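Long-range contacts in 450aa long hypothetical fmu protein (Pyrococcus horikoshii, PDB 2YXL), which probably transfers methyl groups from S-adenosylmethionine to carbon 5 of cytosine in RNA: residues A[166-171]-A[392-397]; A[174-179]-A[430-435]; A[418-423]-A[434-439]. All coordinates share one frame; numbering follows the deposited sequence.

How the contacts relate
Following the chain from the N terminus, helix 159-169 meets the loop 392-397 in contact 1, which closes a loop of 220 residues running through the ferredoxin-like region and much of the methyltransferase fold. Helix 173-181 comes next and opens contact 2 before contact 1 has closed, so the two long loops cross. Contact 3 begins at 418-423, after contact 1 has closed, and ends with contact 2 on helix 433-436, H434 and R435 belonging to both. R430 of contact 2 hydrogen-bonds the carbonyl of I392 in contact 1 and pairs through its backbone with D421 of contact 3. Together they fasten two successive helices to the C-terminal part of the mixed sheet.

Contact 1 of 3, residues A[166-171]-A[392-397]; sequences KGILGD and IFKEEN
I168, near the end of helix 159-169, reaches the loop I392-F393 that follows strand 383-389 of the Rossmann-like class I methyltransferase fold. This segment begins two residues after C390, the predicted nucleophile, so the contact brings a helix from the ferredoxin-like family region up to the edge of the probable active site.

The isoleucine approaches with its longer branch. CG1 stands anti to the carbonyl carbon (chi1 -58°) and the chain continues extended, which pushes CD1 forward to 3.5 Å from I392 O. The same methyl lies 4.1 Å from F393 CD2, at the edge of the phenyl ring and near its plane, and the two side chains cross at about a right angle. A branched aliphatic residue suits this place because CD1 can meet the loop backbone and the ring edge while the second branch, CG2, faces the chain of K394. The carbonyl of I392 is not left to this apolar neighbour, for it accepts a hydrogen bond from R430 NH1.

F393 turns its CB away from the helix and packs on T341, S343 and I361, offering I168 little more than the ring's rim. Elsewhere on that rim, in the ring plane, sits E396 OE2, which is held by S391 OG and T341 OG1; a carboxylate oxygen beside the positive aromatic edge is probably a favourable pairing.

K394 is extended beyond CG and runs beside I168, its CE 4.4 Å from I168 CG2. It also makes a cation-pi contact with F424. Its long chain carries the ammonium group toward the end of the helix, where a positive charge is probably welcome, and K394 NZ stops 3.7 Å from G167 O, too far for a bond to be claimed.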
loop_
_atom_site.group_PDB
_atom_site.type_symbol
_atom_site.label_atom_id
_atom_site.label_comp_id
_atom_site.label_asym_id
_atom_site.label_seq_id
_atom_site.Cartn_x
_atom_site.Cartn_y
_atom_site.Cartn_z
ATOM N N LYS A 166 -4.810 -17.945 9.366
ATOM C CA LYS A 166 -4.939 -18.881 10.494
ATOM C C LYS A 166 -3.751 -19.833 10.623
ATOM O O LYS A 166 -3.327 -20.150 11.734
ATOM C CB LYS A 166 -6.247 -19.677 10.418
ATOM C CG LYS A 166 -7.383 -19.087 11.241
ATOM C CD LYS A 166 -8.672 -19.882 11.068
ATOM C CE LYS A 166 -9.844 -19.190 11.759
ATOM N NZ LYS A 166 -11.141 -19.887 11.526
ATOM N N GLY A 167 -3.217 -20.275 9.485
ATOM C CA GLY A 167 -2.030 -21.133 9.459
ATOM C C GLY A 167 -0.755 -20.433 9.902
ATOM O O GLY A 167 0.251 -21.086 10.188
ATOM N N ILE A 168 -0.800 -19.102 9.959
ATOM C CA ILE A 168 0.356 -18.290 10.338
ATOM C C ILE A 168 0.221 -17.722 11.756
ATOM O O ILE A 168 1.184 -17.736 12.522
ATOM C CB ILE A 168 0.607 -17.140 9.314
ATOM C CG1 ILE A 168 0.814 -17.712 7.906
ATOM C CG2 ILE A 168 1.809 -16.286 9.729
ATOM C CD1 ILE A 168 0.768 -16.685 6.794
ATOM N N LEU A 169 -0.972 -17.244 12.103
ATOM C CA LEU A 169 -1.175 -16.523 13.365
ATOM C C LEU A 169 -1.988 -17.269 14.426
ATOM O O LEU A 169 -1.850 -16.991 15.619
ATOM C CB LEU A 169 -1.777 -15.138 13.106
ATOM C CG LEU A 169 -0.862 -14.103 12.441
ATOM C CD1 LEU A 169 -1.641 -12.839 12.131
ATOM C CD2 LEU A 169 0.355 -13.784 13.306
ATOM N N GLY A 170 -2.836 -18.197 13.986
ATOM C CA GLY A 170 -3.667 -18.993 14.890
ATOM C C GLY A 170 -4.636 -18.163 15.713
ATOM O O GLY A 170 -5.582 -17.586 15.174
ATOM N N ASP A 171 -4.383 -18.101 17.019
ATOM C CA ASP A 171 -5.211 -17.346 17.966
ATOM C C ASP A 171 -5.289 -15.855 17.642
ATOM O O ASP A 171 -6.277 -15.195 17.966
ATOM C CB ASP A 171 -4.680 -17.522 19.396
ATOM C CG ASP A 171 -4.854 -18.938 19.924
ATOM O OD1 ASP A 171 -4.450 -19.189 21.079
ATOM O OD2 ASP A 171 -5.396 -19.800 19.197
ATOM N N ILE A 392 3.034 -11.088 4.457
ATOM C CA ILE A 392 2.954 -11.865 5.693
ATOM C C ILE A 392 3.134 -13.365 5.459
ATOM O O ILE A 392 3.195 -14.141 6.414
ATOM C CB ILE A 392 1.631 -11.613 6.453
ATOM C CG1 ILE A 392 0.426 -11.898 5.551
ATOM C CG2 ILE A 392 1.605 -10.183 7.013
ATOM C CD1 ILE A 392 -0.838 -12.282 6.298
ATOM N N PHE A 393 3.227 -13.761 4.191
ATOM C CA PHE A 393 3.315 -15.171 3.828
ATOM C C PHE A 393 4.717 -15.735 4.019
ATOM O O PHE A 393 5.708 -15.112 3.627
ATOM C CB PHE A 393 2.860 -15.389 2.381
ATOM C CG PHE A 393 1.442 -14.958 2.112
ATOM C CD1 PHE A 393 1.155 -14.111 1.044
ATOM C CD2 PHE A 393 0.395 -15.398 2.919
ATOM C CE1 PHE A 393 -0.155 -13.712 0.776
ATOM C CE2 PHE A 393 -0.918 -15.000 2.662
ATOM C CZ PHE A 393 -1.192 -14.157 1.586
ATOM N N LYS A 394 4.787 -16.921 4.617
ATOM C CA LYS A 394 6.058 -17.615 4.828
ATOM C C LYS A 394 6.755 -17.938 3.508
ATOM O O LYS A 394 7.983 -17.896 3.434
ATOM C CB LYS A 394 5.851 -18.897 5.641
ATOM C CG LYS A 394 5.539 -18.659 7.113
ATOM C CD LYS A 394 5.054 -19.931 7.788
ATOM C CE LYS A 394 4.561 -19.651 9.198
ATOM N NZ LYS A 394 3.917 -20.847 9.814
ATOM N N GLU A 395 5.964 -18.240 2.477
ATOM C CA GLU A 395 6.476 -18.570 1.138
ATOM C C GLU A 395 7.379 -17.498 0.532
ATOM O O GLU A 395 8.322 -17.816 -0.193
ATOM C CB GLU A 395 5.322 -18.866 0.176
ATOM C CG GLU A 395 4.928 -20.339 0.083
ATOM C CD GLU A 395 4.280 -20.883 1.351
ATOM O OE1 GLU A 395 4.308 -22.117 1.538
ATOM O OE2 GLU A 395 3.741 -20.087 2.155
ATOM N N GLU A 396 7.081 -16.237 0.830
ATOM C CA GLU A 396 7.849 -15.113 0.310
ATOM C C GLU A 396 8.970 -14.706 1.255
ATOM O O GLU A 396 9.870 -13.953 0.879
ATOM C CB GLU A 396 6.927 -13.921 0.077
ATOM C CG GLU A 396 6.047 -14.046 -1.144
ATOM C CD GLU A 396 4.948 -13.009 -1.153
ATOM O OE1 GLU A 396 5.153 -11.935 -1.754
ATOM O OE2 GLU A 396 3.885 -13.261 -0.544
ATOM N N ASN A 397 8.910 -15.219 2.481
ATOM C CA ASN A 397 9.775 -14.763 3.558
ATOM C C ASN A 397 10.731 -15.830 4.095
ATOM O O ASN A 397 11.821 -16.016 3.545
ATOM C CB ASN A 397 8.927 -14.163 4.685
ATOM C CG ASN A 397 8.119 -12.955 4.234
ATOM O OD1 ASN A 397 7.006 -12.733 4.704
ATOM N ND2 ASN A 397 8.680 -12.169 3.322
#

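Contact 2 of 3, residues A[174-179]-A[430-435]; sequences EDFFRS and RAWPHR
F176 and H434 owe their meeting to their first torsions. The phenylalanine holds CG anti to its backbone N (chi1 170°), which sends the ring toward P433 and W432; H434 sets CG between its N and carbonyl carbon (chi1 64°), folding the imidazole back against helix 173-181. There it is faced by F176 CB, whose place is fixed by the helix backbone.

The result is a CH-pi contact, with F176 CB over one face of the imidazole, 4.3 Å from the H434 ring centroid. R435 CG covers the opposite face, and D175 CB touches the ring at H434 CD2, 4.0 Å away. Held between aliphatic groups, the imidazole has its NE2 hydrogen-bonded to E172 OE1. The F176 ring presents an edge to H434 ND1, while its CE2 lies 4.0 Å from P433 CG and its CD2 4.2 Å from W432 CE3. Phenylalanine suits this place as a flat apolar group that can meet three neighbours.

P433 opens helix 433-436, where its missing N-H costs no helical bond. Its CB is touched by S179 OG at 3.4 Å. That hydroxyl donates to F176 O of its own helix at 2.7 Å, the usual habit of a helical serine. S179 OG also lies 3.2 Å from H434 N, but at an angle too poor for a hydrogen bond; the small residue mainly lets the two helices come close. Beside the contact, R178 NH2 donates to D175 OD1 at 2.9 Å, with E174 more loosely joined to R178.

F176 and W432 both pack on L169, and W432 also meets I168 and I392. Helix 173-181, with helix 159-169 alongside, thus packs on the turn that follows strand 429-431, itself antiparallel to strand 441-447.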
loop_
_atom_site.group_PDB
_atom_site.type_symbol
_atom_site.label_atom_id
_atom_site.label_comp_id
_atom_site.label_asym_id
_atom_site.label_seq_id
_atom_site.Cartn_x
_atom_site.Cartn_y
_atom_site.Cartn_z
ATOM N N GLU A 174 -8.031 -13.212 14.518
ATOM C CA GLU A 174 -9.112 -12.246 14.719
ATOM C C GLU A 174 -8.576 -10.828 14.945
ATOM O O GLU A 174 -9.077 -9.872 14.355
ATOM C CB GLU A 174 -10.021 -12.679 15.876
ATOM C CG GLU A 174 -11.297 -11.849 16.018
ATOM C CD GLU A 174 -12.283 -12.414 17.032
ATOM O OE1 GLU A 174 -13.502 -12.251 16.817
ATOM O OE2 GLU A 174 -11.853 -13.017 18.040
ATOM N N ASP A 175 -7.552 -10.708 15.789
ATOM C CA ASP A 175 -6.923 -9.417 16.078
ATOM C C ASP A 175 -6.262 -8.799 14.845
ATOM O O ASP A 175 -6.330 -7.579 14.646
ATOM C CB ASP A 175 -5.908 -9.547 17.218
ATOM C CG ASP A 175 -6.570 -9.690 18.578
ATOM O OD1 ASP A 175 -7.623 -9.055 18.807
ATOM O OD2 ASP A 175 -6.027 -10.430 19.425
ATOM N N PHE A 176 -5.636 -9.645 14.025
ATOM C CA PHE A 176 -5.024 -9.212 12.770
ATOM C C PHE A 176 -6.048 -8.548 11.860
ATOM O O PHE A 176 -5.822 -7.442 11.363
ATOM C CB PHE A 176 -4.363 -10.387 12.043
ATOM C CG PHE A 176 -3.917 -10.061 10.640
ATOM C CD1 PHE A 176 -4.715 -10.387 9.547
ATOM C CD2 PHE A 176 -2.701 -9.417 10.413
ATOM C CE1 PHE A 176 -4.310 -10.082 8.250
ATOM C CE2 PHE A 176 -2.288 -9.108 9.119
ATOM C CZ PHE A 176 -3.095 -9.443 8.034
ATOM N N PHE A 177 -7.172 -9.229 11.644
ATOM C CA PHE A 177 -8.220 -8.692 10.784
ATOM C C PHE A 177 -8.898 -7.468 11.389
ATOM O O PHE A 177 -9.281 -6.560 10.663
ATOM C CB PHE A 177 -9.224 -9.771 10.366
ATOM C CG PHE A 177 -8.701 -10.690 9.298
ATOM C CD1 PHE A 177 -8.337 -11.998 9.601
ATOM C CD2 PHE A 177 -8.542 -10.237 7.991
ATOM C CE1 PHE A 177 -7.840 -12.848 8.615
ATOM C CE2 PHE A 177 -8.040 -11.078 7.003
ATOM C CZ PHE A 177 -7.692 -12.388 7.315
ATOM N N ARG A 178 -9.014 -7.432 12.714
ATOM C CA ARG A 178 -9.472 -6.227 13.404
ATOM C C ARG A 178 -8.575 -5.024 13.104
ATOM O O ARG A 178 -9.072 -3.962 12.730
ATOM C CB ARG A 178 -9.602 -6.456 14.913
ATOM C CG ARG A 178 -10.975 -6.969 15.328
ATOM C CD ARG A 178 -11.239 -6.742 16.807
ATOM N NE ARG A 178 -10.569 -7.738 17.644
ATOM C CZ ARG A 178 -11.169 -8.800 18.181
ATOM N NH1 ARG A 178 -12.465 -9.017 17.978
ATOM N NH2 ARG A 178 -10.469 -9.648 18.928
ATOM N N SER A 179 -7.262 -5.206 13.237
ATOM C CA SER A 179 -6.302 -4.131 12.967
ATOM C C SER A 179 -6.263 -3.656 11.508
ATOM O O SER A 179 -5.996 -2.483 11.254
ATOM C CB SER A 179 -4.899 -4.514 13.431
ATOM O OG SER A 179 -4.370 -5.574 12.653
ATOM N N ARG A 430 9.804 -9.705 12.100
ATOM C CA ARG A 430 8.504 -9.416 11.504
ATOM C C ARG A 430 7.778 -8.284 12.230
ATOM O O ARG A 430 7.813 -8.198 13.462
ATOM C CB ARG A 430 7.621 -10.664 11.486
ATOM C CG ARG A 430 7.913 -11.629 10.353
ATOM C CD ARG A 430 6.950 -12.801 10.396
ATOM N NE ARG A 430 7.015 -13.619 9.189
ATOM C CZ ARG A 430 6.069 -13.675 8.253
ATOM N NH1 ARG A 430 4.958 -12.954 8.372
ATOM N NH2 ARG A 430 6.228 -14.461 7.196
ATOM N N ALA A 431 7.136 -7.418 11.451
ATOM C CA ALA A 431 6.212 -6.421 11.973
ATOM C C ALA A 431 4.792 -6.874 11.666
ATOM O O ALA A 431 4.537 -7.497 10.629
ATOM C CB ALA A 431 6.481 -5.059 11.352
ATOM N N TRP A 432 3.879 -6.570 12.582
ATOM C CA TRP A 432 2.475 -6.936 12.442
ATOM C C TRP A 432 1.570 -5.748 12.753
ATOM O O TRP A 432 1.830 -5.009 13.708
ATOM C CB TRP A 432 2.133 -8.097 13.375
ATOM C CG TRP A 432 2.808 -9.385 13.026
ATOM C CD1 TRP A 432 3.935 -9.902 13.600
ATOM C CD2 TRP A 432 2.394 -10.332 12.031
ATOM N NE1 TRP A 432 4.249 -11.110 13.025
ATOM C CE2 TRP A 432 3.321 -11.398 12.058
ATOM C CE3 TRP A 432 1.331 -10.381 11.117
ATOM C CZ2 TRP A 432 3.220 -12.504 11.206
ATOM C CZ3 TRP A 432 1.227 -11.482 10.273
ATOM C CH2 TRP A 432 2.168 -12.528 10.323
ATOM N N PRO A 433 0.500 -5.562 11.956
ATOM C CA PRO A 433 -0.458 -4.471 12.175
ATOM C C PRO A 433 -1.089 -4.485 13.568
ATOM O O PRO A 433 -1.188 -3.436 14.203
ATOM C CB PRO A 433 -1.525 -4.716 11.099
ATOM C CG PRO A 433 -0.827 -5.510 10.047
ATOM C CD PRO A 433 0.140 -6.378 10.778
ATOM N N HIS A 434 -1.490 -5.664 14.037
ATOM C CA HIS A 434 -2.184 -5.802 15.321
ATOM C C HIS A 434 -1.251 -5.722 16.531
ATOM O O HIS A 434 -1.710 -5.497 17.652
ATOM C CB HIS A 434 -3.017 -7.092 15.354
ATOM C CG HIS A 434 -2.205 -8.348 15.265
ATOM N ND1 HIS A 434 -1.475 -8.688 14.146
ATOM C CD2 HIS A 434 -2.020 -9.352 16.154
ATOM C CE1 HIS A 434 -0.867 -9.842 14.353
ATOM N NE2 HIS A 434 -1.182 -10.267 15.564
ATOM N N ARG A 435 0.049 -5.901 16.303
ATOM C CA ARG A 435 1.044 -5.778 17.374
ATOM C C ARG A 435 1.744 -4.420 17.380
ATOM O O ARG A 435 2.090 -3.910 18.442
ATOM C CB ARG A 435 2.104 -6.881 17.278
ATOM C CG ARG A 435 1.586 -8.300 17.442
ATOM C CD ARG A 435 2.745 -9.279 17.482
ATOM N NE ARG A 435 2.363 -10.624 17.052
ATOM C CZ ARG A 435 3.223 -11.610 16.795
ATOM N NH1 ARG A 435 4.532 -11.414 16.914
ATOM N NH2 ARG A 435 2.772 -12.797 16.411
#

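Contact 3 of 3, residues A[418-423]-A[434-439]; sequences SPYDPG and HRHSTI
D421 carries the polar side of this contact, dividing its two carboxylate oxygens between R435 and H436. R435 NH1 donates to D421 OD2 at 2.9 Å in a salt bridge with an angle of 158°; D421 OD2 lies close to the guanidinium plane and offers its anti lone pair. The arginine is extended from CG to NE and so spans the gap, while its NH2 bonds E172. On the other oxygen, H436 NE2 donates a weak hydrogen bond to D421 OD1 at 3.3 Å. Histidine fits because its second nitrogen, ND1, accepts from the backbone N of W432, so both ends fix the rotation of the ring.

Aromatic packing comes next. Y420 turns its edge to the face of H436, a T-shaped pair with centroids 4.9 Å apart and planes at 67°; Y420 CD2 lies over the centre of the imidazole, and Y420 CB adds a CH-pi contact over that face. R435 CB covers the opposite face.

T438 CG2 adds an apolar contact at the phenol end, 3.8 Å from Y420 OH. Both hydroxyls look to helix 246-255: Y420 OH bonds E246, and T438 OG1 bonds the backbone N of A247.

D421 also pairs through its backbone with R430, so the contact links a short antiparallel pair of strands to the helical turn before strand 441-447, the antiparallel strand characteristic of class I methyltransferases.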
loop_
_atom_site.group_PDB
_atom_site.type_symbol
_atom_site.label_atom_id
_atom_site.label_comp_id
_atom_site.label_asym_id
_atom_site.label_seq_id
_atom_site.Cartn_x
_atom_site.Cartn_y
_atom_site.Cartn_z
ATOM N N SER A 418 15.563 -5.485 17.346
ATOM C CA SER A 418 14.863 -4.199 17.361
ATOM C C SER A 418 14.339 -3.771 15.993
ATOM O O SER A 418 15.002 -3.990 14.984
ATOM C CB SER A 418 15.757 -3.108 17.943
ATOM O OG SER A 418 15.809 -3.224 19.348
ATOM N N PRO A 419 13.155 -3.127 15.960
ATOM C CA PRO A 419 12.282 -2.856 17.098
ATOM C C PRO A 419 11.063 -3.782 17.193
ATOM O O PRO A 419 10.229 -3.614 18.084
ATOM C CB PRO A 419 11.825 -1.423 16.817
ATOM C CG PRO A 419 11.878 -1.292 15.278
ATOM C CD PRO A 419 12.625 -2.497 14.739
ATOM N N TYR A 420 10.965 -4.750 16.289
ATOM C CA TYR A 420 9.770 -5.585 16.204
ATOM C C TYR A 420 9.962 -6.981 16.799
ATOM O O TYR A 420 10.727 -7.157 17.746
ATOM C CB TYR A 420 9.249 -5.645 14.761
ATOM C CG TYR A 420 8.962 -4.287 14.151
ATOM C CD1 TYR A 420 9.739 -3.798 13.099
ATOM C CD2 TYR A 420 7.920 -3.484 14.630
ATOM C CE1 TYR A 420 9.482 -2.549 12.531
ATOM C CE2 TYR A 420 7.657 -2.235 14.071
ATOM C CZ TYR A 420 8.441 -1.774 13.021
ATOM O OH TYR A 420 8.191 -0.543 12.459
ATOM N N ASP A 421 9.259 -7.963 16.242
ATOM C CA ASP A 421 9.206 -9.306 16.811
ATOM C C ASP A 421 9.994 -10.338 15.999
ATOM O O ASP A 421 10.356 -10.073 14.852
ATOM C CB ASP A 421 7.743 -9.735 16.971
ATOM C CG ASP A 421 7.027 -8.971 18.074
ATOM O OD1 ASP A 421 7.663 -8.121 18.740
ATOM O OD2 ASP A 421 5.824 -9.224 18.277
ATOM N N PRO A 422 10.282 -11.512 16.599
ATOM C CA PRO A 422 10.973 -12.564 15.855
ATOM C C PRO A 422 10.098 -13.143 14.752
ATOM O O PRO A 422 8.884 -13.278 14.931
ATOM C CB PRO A 422 11.237 -13.639 16.919
ATOM C CG PRO A 422 11.047 -12.960 18.232
ATOM C CD PRO A 422 10.010 -11.922 17.989
ATOM N N GLY A 423 10.717 -13.468 13.619
ATOM C CA GLY A 423 10.047 -14.207 12.550
ATOM C C GLY A 423 10.021 -15.694 12.865
ATOM O O GLY A 423 10.360 -16.108 13.975
ATOM N N HIS A 434 -1.490 -5.664 14.037
ATOM C CA HIS A 434 -2.184 -5.802 15.321
ATOM C C HIS A 434 -1.251 -5.722 16.531
ATOM O O HIS A 434 -1.710 -5.497 17.652
ATOM C CB HIS A 434 -3.017 -7.092 15.354
ATOM C CG HIS A 434 -2.205 -8.348 15.265
ATOM N ND1 HIS A 434 -1.475 -8.688 14.146
ATOM C CD2 HIS A 434 -2.020 -9.352 16.154
ATOM C CE1 HIS A 434 -0.867 -9.842 14.353
ATOM N NE2 HIS A 434 -1.182 -10.267 15.564
ATOM N N ARG A 435 0.049 -5.901 16.303
ATOM C CA ARG A 435 1.044 -5.778 17.374
ATOM C C ARG A 435 1.744 -4.420 17.380
ATOM O O ARG A 435 2.090 -3.910 18.442
ATOM C CB ARG A 435 2.104 -6.881 17.278
ATOM C CG ARG A 435 1.586 -8.300 17.442
ATOM C CD ARG A 435 2.745 -9.279 17.482
ATOM N NE ARG A 435 2.363 -10.624 17.052
ATOM C CZ ARG A 435 3.223 -11.610 16.795
ATOM N NH1 ARG A 435 4.532 -11.414 16.914
ATOM N NH2 ARG A 435 2.772 -12.797 16.411
ATOM N N HIS A 436 1.952 -3.839 16.200
ATOM C CA HIS A 436 2.860 -2.693 16.077
ATOM C C HIS A 436 2.274 -1.436 15.437
ATOM O O HIS A 436 2.941 -0.404 15.395
ATOM C CB HIS A 436 4.133 -3.103 15.329
ATOM C CG HIS A 436 4.821 -4.298 15.911
ATOM N ND1 HIS A 436 4.903 -5.504 15.248
ATOM C CD2 HIS A 436 5.459 -4.472 17.091
ATOM C CE1 HIS A 436 5.568 -6.369 15.994
ATOM N NE2 HIS A 436 5.915 -5.768 17.119
ATOM N N SER A 437 1.042 -1.521 14.942
ATOM C CA SER A 437 0.383 -0.392 14.263
ATOM C C SER A 437 1.175 0.143 13.063
ATOM O O SER A 437 1.229 1.350 12.815
ATOM C CB SER A 437 0.055 0.734 15.249
ATOM O OG SER A 437 -0.909 0.302 16.189
ATOM N N THR A 438 1.801 -0.778 12.342
ATOM C CA THR A 438 2.416 -0.492 11.051
ATOM C C THR A 438 2.016 -1.642 10.126
ATOM O O THR A 438 1.341 -2.571 10.569
ATOM C CB THR A 438 3.959 -0.319 11.173
ATOM O OG1 THR A 438 4.492 0.201 9.949
ATOM C CG2 THR A 438 4.656 -1.636 11.534
ATOM N N ILE A 439 2.398 -1.576 8.854
ATOM C CA ILE A 439 2.117 -2.662 7.902
ATOM C C ILE A 439 2.839 -3.964 8.268
ATOM O O ILE A 439 3.872 -3.941 8.938
ATOM C CB ILE A 439 2.496 -2.269 6.453
ATOM C CG1 ILE A 439 3.949 -1.766 6.388
ATOM C CG2 ILE A 439 1.502 -1.240 5.903
ATOM C CD1 ILE A 439 4.523 -1.660 4.984
#